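Long-range contact in RNA 2'-o-ribose methyltransferase (Thermus thermophilus, PDB 1IPA), which probably methylates the 2'-hydroxyl of a ribose in RNA, as a TrmH-family enzyme of the SPOUT superfamily built around a deep trefoil knot: residues Pro112-Leu124 with Pro208-Leu221. Sequence-based numbering, arbitrary orientation.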
loop_
_atom_site.group_PDB
_atom_site.type_symbol
_atom_site.label_atom_id
_atom_site.label_comp_id
_atom_site.label_asym_id
_atom_site.label_seq_id
_atom_site.Cartn_x
_atom_site.Cartn_y
_atom_site.Cartn_z
ATOM N N PRO A 112 7.534 -18.193 -1.286
ATOM C CA PRO A 112 6.937 -18.048 -2.616
ATOM C C PRO A 112 6.361 -19.330 -3.205
ATOM O O PRO A 112 6.999 -20.381 -3.176
ATOM C CB PRO A 112 8.090 -17.491 -3.451
ATOM C CG PRO A 112 9.308 -18.025 -2.753
ATOM C CD PRO A 112 8.961 -17.830 -1.306
ATOM N N SER A 113 5.151 -19.238 -3.741
ATOM C CA SER A 113 4.510 -20.387 -4.357
ATOM C C SER A 113 4.982 -20.471 -5.813
ATOM O O SER A 113 5.548 -19.519 -6.339
ATOM C CB SER A 113 2.989 -20.233 -4.298
ATOM O OG SER A 113 2.548 -19.185 -5.140
ATOM N N PRO A 114 4.752 -21.613 -6.481
ATOM C CA PRO A 114 5.163 -21.801 -7.877
ATOM C C PRO A 114 4.579 -20.802 -8.885
ATOM O O PRO A 114 4.985 -20.773 -10.054
ATOM C CB PRO A 114 4.738 -23.240 -8.169
ATOM C CG PRO A 114 3.560 -23.437 -7.262
ATOM C CD PRO A 114 4.039 -22.803 -5.983
ATOM N N ASP A 115 3.631 -19.986 -8.433
ATOM C CA ASP A 115 2.999 -18.983 -9.293
ATOM C C ASP A 115 3.348 -17.588 -8.768
ATOM O O ASP A 115 2.756 -16.598 -9.185
ATOM C CB ASP A 115 1.469 -19.139 -9.277
ATOM C CG ASP A 115 0.989 -20.441 -9.900
ATOM O OD1 ASP A 115 1.023 -20.574 -11.141
ATOM O OD2 ASP A 115 0.564 -21.339 -9.141
ATOM N N ALA A 116 4.322 -17.518 -7.867
ATOM C CA ALA A 116 4.711 -16.262 -7.235
ATOM C C ALA A 116 5.212 -15.085 -8.070
ATOM O O ALA A 116 6.277 -15.147 -8.683
ATOM C CB ALA A 116 5.720 -16.543 -6.149
ATOM N N LEU A 117 4.442 -14.003 -8.070
ATOM C CA LEU A 117 4.839 -12.777 -8.753
ATOM C C LEU A 117 5.131 -11.814 -7.599
ATOM O O LEU A 117 4.229 -11.384 -6.890
ATOM C CB LEU A 117 3.706 -12.236 -9.630
ATOM C CG LEU A 117 3.978 -10.876 -10.284
ATOM C CD1 LEU A 117 5.236 -10.937 -11.152
ATOM C CD2 LEU A 117 2.773 -10.472 -11.115
ATOM N N ILE A 118 6.403 -11.494 -7.415
ATOM C CA ILE A 118 6.830 -10.639 -6.324
ATOM C C ILE A 118 7.432 -9.308 -6.752
ATOM O O ILE A 118 8.269 -9.248 -7.654
ATOM C CB ILE A 118 7.855 -11.400 -5.444
ATOM C CG1 ILE A 118 7.148 -12.551 -4.719
ATOM C CG2 ILE A 118 8.511 -10.466 -4.452
ATOM C CD1 ILE A 118 8.083 -13.607 -4.186
ATOM N N LEU A 119 7.002 -8.238 -6.092
ATOM C CA LEU A 119 7.527 -6.915 -6.392
ATOM C C LEU A 119 8.440 -6.479 -5.263
ATOM O O LEU A 119 8.033 -6.465 -4.113
ATOM C CB LEU A 119 6.396 -5.892 -6.538
ATOM C CG LEU A 119 6.845 -4.433 -6.693
ATOM C CD1 LEU A 119 7.645 -4.302 -7.972
ATOM C CD2 LEU A 119 5.636 -3.504 -6.725
ATOM N N VAL A 120 9.678 -6.141 -5.588
ATOM C CA VAL A 120 10.612 -5.678 -4.574
ATOM C C VAL A 120 10.807 -4.180 -4.790
ATOM O O VAL A 120 11.335 -3.757 -5.818
ATOM C CB VAL A 120 11.978 -6.399 -4.685
ATOM C CG1 VAL A 120 12.918 -5.910 -3.596
ATOM C CG2 VAL A 120 11.786 -7.901 -4.559
ATOM N N ALA A 121 10.362 -3.379 -3.829
ATOM C CA ALA A 121 10.503 -1.937 -3.934
ATOM C C ALA A 121 11.668 -1.472 -3.070
ATOM O O ALA A 121 11.722 -1.752 -1.873
ATOM C CB ALA A 121 9.213 -1.253 -3.510
ATOM N N VAL A 122 12.599 -0.760 -3.693
ATOM C CA VAL A 122 13.793 -0.262 -3.015
ATOM C C VAL A 122 13.795 1.263 -2.911
ATOM O O VAL A 122 13.532 1.958 -3.894
ATOM C CB VAL A 122 15.072 -0.692 -3.780
ATOM C CG1 VAL A 122 16.309 -0.165 -3.070
ATOM C CG2 VAL A 122 15.114 -2.215 -3.918
ATOM N N GLY A 123 14.103 1.770 -1.719
ATOM C CA GLY A 123 14.148 3.207 -1.509
ATOM C C GLY A 123 12.779 3.859 -1.470
ATOM O O GLY A 123 12.644 5.062 -1.704
ATOM N N LEU A 124 11.758 3.058 -1.183
ATOM C CA LEU A 124 10.387 3.555 -1.110
ATOM C C LEU A 124 10.119 3.996 0.326
ATOM O O LEU A 124 9.897 3.161 1.208
ATOM C CB LEU A 124 9.418 2.445 -1.503
ATOM C CG LEU A 124 7.985 2.860 -1.805
ATOM C CD1 LEU A 124 7.986 3.782 -3.009
ATOM C CD2 LEU A 124 7.137 1.627 -2.082
ATOM N N PRO A 208 5.965 -17.146 -13.894
ATOM C CA PRO A 208 5.357 -17.217 -12.563
ATOM C C PRO A 208 6.226 -17.106 -11.318
ATOM O O PRO A 208 5.926 -16.291 -10.452
ATOM C CB PRO A 208 4.565 -18.506 -12.628
ATOM C CG PRO A 208 3.969 -18.386 -13.985
ATOM C CD PRO A 208 5.134 -17.897 -14.854
ATOM N N PRO A 209 7.285 -17.923 -11.182
ATOM C CA PRO A 209 8.077 -17.748 -9.955
ATOM C C PRO A 209 9.147 -16.699 -10.225
ATOM O O PRO A 209 10.168 -17.026 -10.816
ATOM C CB PRO A 209 8.692 -19.130 -9.728
ATOM C CG PRO A 209 7.862 -20.050 -10.586
ATOM C CD PRO A 209 7.570 -19.224 -11.798
ATOM N N VAL A 210 8.931 -15.453 -9.802
ATOM C CA VAL A 210 9.918 -14.406 -10.079
ATOM C C VAL A 210 9.775 -13.134 -9.236
ATOM O O VAL A 210 8.680 -12.780 -8.817
ATOM C CB VAL A 210 9.847 -14.019 -11.575
ATOM C CG1 VAL A 210 8.507 -13.360 -11.856
ATOM C CG2 VAL A 210 11.009 -13.113 -11.957
ATOM N N ALA A 211 10.891 -12.445 -9.005
ATOM C CA ALA A 211 10.908 -11.201 -8.230
ATOM C C ALA A 211 11.411 -10.054 -9.102
ATOM O O ALA A 211 12.404 -10.192 -9.816
ATOM C CB ALA A 211 11.805 -11.347 -7.023
ATOM N N ILE A 212 10.722 -8.921 -9.036
ATOM C CA ILE A 212 11.092 -7.752 -9.821
ATOM C C ILE A 212 11.380 -6.566 -8.914
ATOM O O ILE A 212 10.508 -6.112 -8.164
ATOM C CB ILE A 212 9.974 -7.358 -10.790
ATOM C CG1 ILE A 212 9.570 -8.572 -11.633
ATOM C CG2 ILE A 212 10.439 -6.201 -11.667
ATOM C CD1 ILE A 212 8.391 -8.321 -12.562
ATOM N N ALA A 213 12.603 -6.058 -8.999
ATOM C CA ALA A 213 13.010 -4.935 -8.184
ATOM C C ALA A 213 12.933 -3.608 -8.929
ATOM O O ALA A 213 13.184 -3.541 -10.127
ATOM C CB ALA A 213 14.420 -5.156 -7.678
ATOM N N VAL A 214 12.577 -2.558 -8.200
ATOM C CA VAL A 214 12.497 -1.209 -8.745
ATOM C C VAL A 214 13.049 -0.262 -7.674
ATOM O O VAL A 214 12.788 -0.443 -6.483
ATOM C CB VAL A 214 11.046 -0.817 -9.089
ATOM C CG1 VAL A 214 11.002 0.622 -9.559
ATOM C CG2 VAL A 214 10.513 -1.715 -10.184
ATOM N N GLY A 215 13.828 0.731 -8.086
ATOM C CA GLY A 215 14.394 1.653 -7.122
ATOM C C GLY A 215 13.607 2.945 -7.076
ATOM O O GLY A 215 12.515 3.013 -7.641
ATOM N N PRO A 216 14.127 3.990 -6.407
ATOM C CA PRO A 216 13.428 5.277 -6.320
ATOM C C PRO A 216 13.306 5.824 -7.732
ATOM O O PRO A 216 14.074 5.429 -8.604
ATOM C CB PRO A 216 14.363 6.123 -5.456
ATOM C CG PRO A 216 15.110 5.100 -4.632
ATOM C CD PRO A 216 15.394 4.032 -5.659
ATOM N N GLU A 217 12.361 6.728 -7.967
ATOM C CA GLU A 217 12.192 7.271 -9.311
ATOM C C GLU A 217 13.312 8.229 -9.705
ATOM O O GLU A 217 13.631 8.369 -10.886
ATOM C CB GLU A 217 10.837 7.971 -9.450
ATOM C CG GLU A 217 10.709 9.274 -8.706
ATOM C CD GLU A 217 9.356 9.917 -8.918
ATOM O OE1 GLU A 217 8.351 9.368 -8.429
ATOM O OE2 GLU A 217 9.291 10.968 -9.584
ATOM N N HIS A 218 13.915 8.878 -8.716
ATOM C CA HIS A 218 14.998 9.816 -8.985
ATOM C C HIS A 218 16.361 9.154 -8.806
ATOM O O HIS A 218 17.369 9.839 -8.632
ATOM C CB HIS A 218 14.899 11.035 -8.055
ATOM C CG HIS A 218 13.594 11.770 -8.149
ATOM N ND1 HIS A 218 13.026 12.132 -9.354
ATOM C CD2 HIS A 218 12.759 12.231 -7.188
ATOM C CE1 HIS A 218 11.898 12.781 -9.129
ATOM N NE2 HIS A 218 11.712 12.855 -7.823
ATOM N N GLU A 219 16.394 7.825 -8.858
ATOM C CA GLU A 219 17.650 7.098 -8.685
ATOM C C GLU A 219 17.586 5.647 -9.156
ATOM O O GLU A 219 16.518 5.039 -9.218
ATOM C CB GLU A 219 18.063 7.131 -7.212
ATOM C CG GLU A 219 19.416 6.507 -6.920
ATOM C CD GLU A 219 19.749 6.516 -5.441
ATOM O OE1 GLU A 219 20.877 6.113 -5.082
ATOM O OE2 GLU A 219 18.881 6.923 -4.638
ATOM N N GLY A 220 18.746 5.096 -9.487
ATOM C CA GLY A 220 18.802 3.719 -9.935
ATOM C C GLY A 220 19.040 2.765 -8.780
ATOM O O GLY A 220 19.205 3.184 -7.633
ATOM N N LEU A 221 19.044 1.472 -9.081
ATOM C CA LEU A 221 19.278 0.456 -8.066
ATOM C C LEU A 221 20.780 0.357 -7.835
ATOM O O LEU A 221 21.560 0.437 -8.785
ATOM C CB LEU A 221 18.732 -0.898 -8.536
ATOM C CG LEU A 221 17.212 -1.069 -8.622
ATOM C CD1 LEU A 221 16.875 -2.349 -9.353
ATOM C CD2 LEU A 221 16.625 -1.084 -7.227
#
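Ile118, Val120 and Val122 hydrogen-bond through their backbones to strand 210-214, which runs parallel to strand 117-122. Ile118 N donates to Val210 O at 3.0 Å, and Ile118 O accepts from Ile212 N at 2.8 Å. Val120 repeats this pattern with Ile212 and Val214. Its N lies 2.7 Å from Ile212 O and stands 37° above that carbonyl plane. Val122 N closes the series on Val214 O at 2.8 Å. The CA-H groups of Ala211 and Ala213 add contacts to Ile118 O and Val120 O.

Side-chain contacts flank these bonds. On one face Leu117 and Val210 lie side by side, with Leu117 CD1 4.1 Å from Val210 CG1. Leu119 has chi1 at 173°, which turns CG away from the backbone N; the branch then brings its CD1 methyl against Ile212 O at 3.4 Å. On the other face Val120 CB meets Ala213 CB at 4.1 Å. Past the end of strand 210-214, Leu221 CD2 packs on Val122 CB at 3.8 Å.

Both strands are central in the six-stranded parallel sheet of the Rossmann-like knotted domain. Strand 144-148 pairs with the far edge of 117-122, and strand 190-193 flanks 210-214. Helix 246-261 packs on Leu117, Leu119 and Val214; helix 176-185 packs on Ile118, Val120 and Val122.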